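Local atomic coordinates of fructooligosaccharide ABC transporter substrate-binding protein FusA (Streptococcus pneumoniae, PDB entry 5G5Y), a protein that captures short- and long-chain fructooligosaccharides, preferring tetrasaccharides and larger, for import by the FusABC-MsmK ABC transporter. Residues E192-L197 with R448-W453. Numbering follows the deposited sequence.
Sequences EDFKFL and RKRAEW
F194 CZ, at the far end of its ring, sits over the centre of one face of the R450 guanidinium, 3.3 Å from R450 CZ, while the D193 carboxylate meets the NH1/NH2 edge, K195 CB also lies at the edge, and D193 OD1 stands above one face of the F194 ring, toward its rim. Ring and guanidinium planes differ by 28°, and the two groups touch obliquely; carboxylate and guanidinium are nearly coplanar. The result is a buried, bidentate, end-on salt bridge backed by an aromatic ring, joining the loop after strand 181-183 to helix 429-455 of this solute-binding protein. R450 NH1 donates almost straight (175°) to the syn lone pair of D193 OD2 at 2.9 Å, and R450 NH2 reaches D193 OD1 at 2.8 Å. The arginine chain runs extended from the helix and turns at chi3 (74°), which brings one guanidinium face to F194 CZ. D193 OD2 also closes an Asx turn by accepting from K195 N, and K195 NZ approaches it from above the carboxylate plane at 2.8 Å. Two cations thus share one carboxylate, which probably offsets the closeness of K195 NZ to R450 NH1. D207 gives K195 a second acidic partner, and F185 meets the F194 ring edge-to-face. N191, a substrate-binding residue, is near, its side chain about 7 Å from that of D193. R450 NH2 also bonds to S187 OG, and D193 OD1 accepts from G188 N.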
loop_
_atom_site.group_PDB
_atom_site.type_symbol
_atom_site.label_atom_id
_atom_site.label_comp_id
_atom_site.label_asym_id
_atom_site.label_seq_id
_atom_site.Cartn_x
_atom_site.Cartn_y
_atom_site.Cartn_z
ATOM N N GLU A 192 -7.402 1.786 9.537
ATOM C CA GLU A 192 -8.169 1.775 10.760
ATOM C C GLU A 192 -9.671 1.943 10.531
ATOM O O GLU A 192 -10.434 2.038 11.472
ATOM C CB GLU A 192 -7.613 2.839 11.732
ATOM C CG GLU A 192 -6.241 2.506 12.316
ATOM C CD GLU A 192 -5.099 2.585 11.343
ATOM O OE1 GLU A 192 -4.986 3.583 10.628
ATOM O OE2 GLU A 192 -4.298 1.652 11.259
ATOM N N ASP A 193 -10.113 1.926 9.284
ATOM C CA ASP A 193 -11.523 2.035 8.969
ATOM C C ASP A 193 -12.240 0.681 9.078
ATOM O O ASP A 193 -11.605 -0.353 8.931
ATOM C CB ASP A 193 -11.692 2.572 7.539
ATOM C CG ASP A 193 -13.135 2.935 7.231
ATOM O OD1 ASP A 193 -13.718 3.675 8.060
ATOM O OD2 ASP A 193 -13.743 2.431 6.249
ATOM N N PHE A 194 -13.574 0.699 9.239
ATOM C CA PHE A 194 -14.383 -0.491 9.393
ATOM C C PHE A 194 -14.816 -1.175 8.085
ATOM O O PHE A 194 -15.479 -2.209 8.145
ATOM C CB PHE A 194 -15.667 -0.213 10.258
ATOM C CG PHE A 194 -16.570 0.857 9.705
ATOM C CD1 PHE A 194 -17.397 0.616 8.619
ATOM C CD2 PHE A 194 -16.545 2.138 10.234
ATOM C CE1 PHE A 194 -18.195 1.629 8.096
ATOM C CE2 PHE A 194 -17.348 3.143 9.706
ATOM C CZ PHE A 194 -18.188 2.880 8.652
ATOM N N LYS A 195 -14.508 -0.587 6.923
ATOM C CA LYS A 195 -15.141 -0.998 5.652
ATOM C C LYS A 195 -14.870 -2.480 5.287
ATOM O O LYS A 195 -15.664 -3.095 4.550
ATOM C CB LYS A 195 -14.813 -0.038 4.488
ATOM C CG LYS A 195 -13.353 -0.088 4.020
ATOM C CD LYS A 195 -13.100 0.697 2.733
ATOM C CE LYS A 195 -13.530 2.164 2.790
ATOM N NZ LYS A 195 -12.635 2.941 3.702
ATOM N N PHE A 196 -13.799 -3.071 5.830
ATOM C CA PHE A 196 -13.580 -4.526 5.744
ATOM C C PHE A 196 -14.848 -5.391 5.993
ATOM O O PHE A 196 -15.080 -6.435 5.330
ATOM C CB PHE A 196 -12.440 -4.939 6.710
ATOM C CG PHE A 196 -12.195 -6.404 6.747
ATOM C CD1 PHE A 196 -11.477 -7.025 5.722
ATOM C CD2 PHE A 196 -12.745 -7.171 7.742
ATOM C CE1 PHE A 196 -11.280 -8.394 5.714
ATOM C CE2 PHE A 196 -12.562 -8.553 7.738
ATOM C CZ PHE A 196 -11.829 -9.158 6.719
ATOM N N LEU A 197 -15.692 -4.962 6.926
ATOM C CA LEU A 197 -16.869 -5.763 7.308
ATOM C C LEU A 197 -17.978 -5.728 6.254
ATOM O O LEU A 197 -18.872 -6.571 6.293
ATOM C CB LEU A 197 -17.465 -5.298 8.646
ATOM C CG LEU A 197 -16.619 -5.591 9.904
ATOM C CD1 LEU A 197 -17.384 -5.184 11.160
ATOM C CD2 LEU A 197 -16.198 -7.056 10.002
ATOM N N ARG A 448 -18.969 11.604 4.232
ATOM C CA ARG A 448 -19.879 12.425 5.041
ATOM C C ARG A 448 -21.242 11.730 5.187
ATOM O O ARG A 448 -21.758 11.609 6.290
ATOM C CB ARG A 448 -20.051 13.821 4.450
ATOM C CG ARG A 448 -20.961 14.704 5.322
ATOM C CD ARG A 448 -21.095 16.134 4.817
ATOM N NE ARG A 448 -21.762 16.303 3.524
ATOM C CZ ARG A 448 -23.083 16.336 3.312
ATOM N NH1 ARG A 448 -23.967 16.130 4.293
ATOM N NH2 ARG A 448 -23.536 16.573 2.076
ATOM N N LYS A 449 -21.808 11.246 4.085
ATOM C CA LYS A 449 -23.099 10.600 4.131
ATOM C C LYS A 449 -23.026 9.307 4.947
ATOM O O LYS A 449 -23.903 9.039 5.762
ATOM C CB LYS A 449 -23.620 10.330 2.713
ATOM C CG LYS A 449 -23.898 11.603 1.915
ATOM C CD LYS A 449 -24.873 12.557 2.589
ATOM C CE LYS A 449 -26.173 11.869 2.915
ATOM N NZ LYS A 449 -27.156 12.857 3.399
ATOM N N ARG A 450 -21.947 8.549 4.759
ATOM C CA ARG A 450 -21.754 7.321 5.499
ATOM C C ARG A 450 -21.739 7.585 7.025
ATOM O O ARG A 450 -22.388 6.855 7.791
ATOM C CB ARG A 450 -20.495 6.599 5.004
ATOM C CG ARG A 450 -20.373 5.167 5.422
ATOM C CD ARG A 450 -18.965 4.630 5.130
ATOM N NE ARG A 450 -17.956 5.137 6.052
ATOM C CZ ARG A 450 -16.747 4.596 6.261
ATOM N NH1 ARG A 450 -16.348 3.517 5.603
ATOM N NH2 ARG A 450 -15.950 5.126 7.173
ATOM N N ALA A 451 -21.020 8.619 7.447
ATOM C CA ALA A 451 -20.916 8.978 8.855
ATOM C C ALA A 451 -22.302 9.418 9.371
ATOM O O ALA A 451 -22.701 9.009 10.463
ATOM C CB ALA A 451 -19.887 10.078 9.042
ATOM N N GLU A 452 -23.022 10.226 8.580
ATOM C CA GLU A 452 -24.354 10.732 8.972
ATOM C C GLU A 452 -25.336 9.620 9.125
ATOM O O GLU A 452 -26.149 9.624 10.053
ATOM C CB GLU A 452 -24.935 11.696 7.927
ATOM C CG GLU A 452 -24.260 13.046 7.899
ATOM C CD GLU A 452 -24.769 13.951 6.765
ATOM O OE1 GLU A 452 -25.828 13.639 6.151
ATOM O OE2 GLU A 452 -24.079 14.987 6.493
ATOM N N TRP A 453 -25.288 8.656 8.212
ATOM C CA TRP A 453 -26.158 7.526 8.289
ATOM C C TRP A 453 -25.929 6.657 9.484
ATOM O O TRP A 453 -26.861 5.966 9.917
ATOM C CB TRP A 453 -26.099 6.693 7.023
ATOM C CG TRP A 453 -26.675 7.440 5.835
ATOM C CD1 TRP A 453 -27.702 8.341 5.823
ATOM C CD2 TRP A 453 -26.251 7.299 4.489
ATOM N NE1 TRP A 453 -27.938 8.785 4.531
ATOM C CE2 TRP A 453 -27.077 8.132 3.692
ATOM C CE3 TRP A 453 -25.288 6.508 3.867
ATOM C CZ2 TRP A 453 -26.935 8.210 2.319
ATOM C CZ3 TRP A 453 -25.151 6.593 2.482
ATOM C CH2 TRP A 453 -25.969 7.406 1.729
#